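Local atomic coordinates of intracellular exo-alpha-(1->5)-L-arabinofuranosidase (Bifidobacterium longum, PDB entry 2Y2W), a protein that hydrolyses terminal alpha-(1->5)-linked L-arabinofuranosyl units of arabinans and also acts on wheat arabinoxylan, contributing to the breakdown of plant cell walls. Residues D[172-175]-D[176-180]; D[272-275]-D[276-280]. One frame throughout, in Å; residues are numbered along the deposited sequence.

Contact 1 (D[172-175]-D[176-180]); sequences RGLK and AALDE
K175 and D179, one helical turn apart, lean obliquely across each other, and NZ meets OD2 at 3.2 Å in a salt bridge whose hydrogen bond is weak. The lysine runs extended, its CG anti to the backbone N (chi1 -168°), until a bend at the last torsion (chi4 -78°) brings NZ to OD2. A lysine in place of D179 would probably leave the K175 ammonium without its mate and set two positive charges side by side. On another flank L174 and L178 lie alongside, pointing the same way, their CD1 atoms 3.9 Å apart; A240 of helix 227-244 touches both. At the start of the turn the R172 guanidinium lays one face over A176, with CB 3.4 Å above its plane and offset toward the rim, while NH2 makes a salt bridge to E122. Beneath these side chains, A177 N bonds to G173 O at 3.0 Å, and a water accepts from both G173 N and A176 N, occupying a first-turn amide. G173 as N-cap, the i to i+4 pairs L174-L178 and K175-D179, and R172 set before the cap against A176 mark the N-terminal start of a beta/alpha-barrel helix, 174-185, which follows strand 162-167.

Contact 2 (D[272-275]-D[276-280]); sequences TKAY and ENLDF
L278 folds back over A274, its CD1 coming to 3.5 Å from A274 CB while CG rests 3.3 Å from A274 O. The leucine's CG stands anti to its own carbonyl carbon (chi1 -72°), which turns the branched end toward the alanine. One methyl and one carbonyl are therefore met by the same side chain, in a buried apolar contact that spans four residues of sequence.

Two backbone bonds bring the leucine round. The firmer runs from L278 N to Y275 O, 3.1 Å long and fairly straight at hydrogen (161°), although the donor sits well above the carbonyl plane and does not follow a lone pair. The other, from N277 N to A274 O, is weak at 3.4 Å. Y275 CG is anti to its backbone N (chi1 168°) and beside the carbonyl carbon, which brings ring atom CD2 to 3.4 Å from E276 N in an oblique approach.

Farther out, K332 holds two points of the turn: its NZ bonds to L278 O and makes a cation-pi contact with the Y275 ring, while its backbone O receives the bond from Y275 OH. Helix 227-244 packs on A274 through V234 and D235, and A252 of strand 249-252 touches L278.

Chemically, the arrangement pairs a small apolar contact with a turn in which the carbonyls of A274 (weakly) and Y275 accept from residues three places on. The lysine charge probably polarises the L278 carbonyl, and the chain can leave helix 265-274 for strand 280-287 with its polar backbone groups at L278 engaged.

Followed from the N terminus, the chain first meets contact 1, where, after strand 162-167 and a short loop, 172-180 winds into helix 174-185; contact 2 comes later, where 272-280 leaves helix 265-274 and enters strand 280-287. Each closes a local turn within one continuous run, and the two stand in series, neither nested nor crossed. Together they illustrate the two junctions of a beta/alpha barrel, strand into helix and helix into strand. Their centres lie 19 Å apart and their nearest atoms about 11 Å, without touching. Helix 227-244 is a shared neighbour: A177 and L178 pack on it from contact 1, A274 and N277 from contact 2, so one helix bridges both regions.

Contact 1 (D[172-175]-D[176-180])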
# COMPACT_ATOMS: atom_id res chain seq x y z
N ARG D 172 2.18 8.18 3.32
CA ARG D 172 3.43 7.40 3.29
C ARG D 172 3.43 6.29 4.34
O ARG D 172 2.40 6.00 4.95
CB ARG D 172 4.63 8.33 3.46
CG ARG D 172 5.10 8.90 2.14
CD ARG D 172 5.44 10.37 2.23
NE ARG D 172 6.82 10.63 2.64
CZ ARG D 172 7.89 10.47 1.86
NH1 ARG D 172 7.77 10.00 0.62
NH2 ARG D 172 9.09 10.75 2.33
N GLY D 173 4.59 5.66 4.54
CA GLY D 173 4.72 4.56 5.48
C GLY D 173 6.13 4.07 5.72
O GLY D 173 7.03 4.85 6.04
N LEU D 174 6.32 2.76 5.56
CA LEU D 174 7.53 2.06 6.00
C LEU D 174 8.84 2.61 5.44
O LEU D 174 9.76 2.93 6.20
CB LEU D 174 7.42 0.56 5.69
CG LEU D 174 8.64 -0.34 5.92
CD1 LEU D 174 9.04 -0.36 7.38
CD2 LEU D 174 8.35 -1.75 5.44
N LYS D 175 8.93 2.72 4.12
CA LYS D 175 10.18 3.10 3.46
C LYS D 175 10.64 4.50 3.89
O LYS D 175 11.82 4.70 4.18
CB LYS D 175 10.06 3.00 1.94
CG LYS D 175 11.40 3.10 1.22
CD LYS D 175 11.20 3.36 -0.27
CE LYS D 175 12.52 3.55 -0.98
NZ LYS D 175 13.10 4.90 -0.75
N ALA D 176 9.70 5.45 3.94
CA ALA D 176 10.01 6.82 4.36
C ALA D 176 10.40 6.89 5.84
O ALA D 176 11.26 7.67 6.23
CB ALA D 176 8.86 7.75 4.06
N ALA D 177 9.74 6.06 6.66
CA ALA D 177 10.05 5.98 8.09
C ALA D 177 11.50 5.56 8.32
O ALA D 177 12.19 6.15 9.15
CB ALA D 177 9.09 5.03 8.79
N LEU D 178 11.95 4.55 7.58
CA LEU D 178 13.33 4.07 7.67
C LEU D 178 14.34 5.06 7.07
O LEU D 178 15.48 5.15 7.53
CB LEU D 178 13.49 2.70 7.01
CG LEU D 178 12.72 1.53 7.66
CD1 LEU D 178 12.80 0.28 6.80
CD2 LEU D 178 13.22 1.25 9.08
N ASP D 179 13.92 5.79 6.04
CA ASP D 179 14.75 6.84 5.45
C ASP D 179 15.01 7.98 6.44
O ASP D 179 16.16 8.41 6.61
CB ASP D 179 14.13 7.37 4.14
CG ASP D 179 14.20 6.37 2.99
OD1 ASP D 179 14.88 5.32 3.11
OD2 ASP D 179 13.57 6.63 1.94
N GLU D 180 13.95 8.46 7.10
CA GLU D 180 14.07 9.53 8.09
C GLU D 180 14.88 9.10 9.32
O GLU D 180 15.63 9.89 9.88
CB GLU D 180 12.70 10.06 8.52
CG GLU D 180 12.78 11.20 9.54
CD GLU D 180 11.51 12.03 9.63
OE1 GLU D 180 10.40 11.45 9.64
OE2 GLU D 180 11.63 13.28 9.71
O HOH W 1 7.04 5.39 2.63

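Contact 2 (D[272-275]-D[276-280])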
# COMPACT_ATOMS: atom_id res chain seq x y z
N THR D 272 -1.97 -6.42 20.32
CA THR D 272 -1.80 -7.88 20.31
C THR D 272 -0.85 -8.33 19.20
O THR D 272 0.03 -9.16 19.44
CB THR D 272 -3.16 -8.63 20.19
OG1 THR D 272 -3.98 -8.31 21.33
CG2 THR D 272 -2.96 -10.14 20.14
N LYS D 273 -1.02 -7.77 18.00
CA LYS D 273 -0.20 -8.14 16.85
C LYS D 273 1.22 -7.56 16.93
O LYS D 273 2.20 -8.28 16.70
CB LYS D 273 -0.88 -7.74 15.54
CG LYS D 273 -0.27 -8.39 14.31
CD LYS D 273 -1.21 -8.30 13.12
CE LYS D 273 -0.65 -9.04 11.91
NZ LYS D 273 -1.58 -9.00 10.75
N ALA D 274 1.32 -6.28 17.25
CA ALA D 274 2.59 -5.57 17.19
C ALA D 274 3.33 -5.50 18.53
O ALA D 274 4.31 -4.77 18.67
CB ALA D 274 2.39 -4.17 16.62
N TYR D 275 2.86 -6.29 19.51
CA TYR D 275 3.38 -6.24 20.88
C TYR D 275 4.90 -6.18 21.01
O TYR D 275 5.43 -5.26 21.64
CB TYR D 275 2.81 -7.40 21.73
CG TYR D 275 3.51 -7.57 23.06
CD1 TYR D 275 3.30 -6.67 24.10
CD2 TYR D 275 4.39 -8.63 23.27
CE1 TYR D 275 3.95 -6.82 25.32
CE2 TYR D 275 5.05 -8.79 24.48
CZ TYR D 275 4.82 -7.89 25.50
OH TYR D 275 5.47 -8.06 26.70
N GLU D 276 5.58 -7.15 20.42
CA GLU D 276 7.03 -7.33 20.61
C GLU D 276 7.89 -6.09 20.38
O GLU D 276 8.85 -5.85 21.12
CB GLU D 276 7.55 -8.50 19.77
CG GLU D 276 7.68 -9.82 20.55
CD GLU D 276 8.69 -9.75 21.71
OE1 GLU D 276 9.62 -8.91 21.67
OE2 GLU D 276 8.55 -10.55 22.66
N ASN D 277 7.56 -5.29 19.36
CA ASN D 277 8.38 -4.14 18.99
C ASN D 277 7.79 -2.79 19.41
O ASN D 277 8.28 -1.73 19.01
CB ASN D 277 8.67 -4.16 17.49
CG ASN D 277 9.35 -5.44 17.05
OD1 ASN D 277 8.79 -6.22 16.28
ND2 ASN D 277 10.56 -5.67 17.55
N LEU D 278 6.74 -2.84 20.22
CA LEU D 278 6.11 -1.63 20.74
C LEU D 278 6.48 -1.40 22.20
O LEU D 278 6.77 -2.34 22.94
CB LEU D 278 4.59 -1.68 20.58
CG LEU D 278 4.02 -1.53 19.17
CD1 LEU D 278 2.52 -1.75 19.20
CD2 LEU D 278 4.35 -0.16 18.57
N ASP D 279 6.46 -0.13 22.59
CA ASP D 279 6.81 0.27 23.94
C ASP D 279 5.70 1.11 24.57
O ASP D 279 5.52 1.10 25.79
CB ASP D 279 8.13 1.05 23.91
CG ASP D 279 9.27 0.24 23.32
OD1 ASP D 279 9.84 -0.61 24.04
OD2 ASP D 279 9.59 0.45 22.13
N PHE D 280 4.96 1.82 23.72
CA PHE D 280 3.88 2.69 24.17
C PHE D 280 2.62 2.50 23.35
O PHE D 280 2.66 2.01 22.22
CB PHE D 280 4.30 4.15 24.07
CG PHE D 280 5.29 4.59 25.11
CD1 PHE D 280 4.85 5.09 26.33
CD2 PHE D 280 6.66 4.52 24.87
CE1 PHE D 280 5.76 5.51 27.30
CE2 PHE D 280 7.58 4.93 25.83
CZ PHE D 280 7.13 5.43 27.05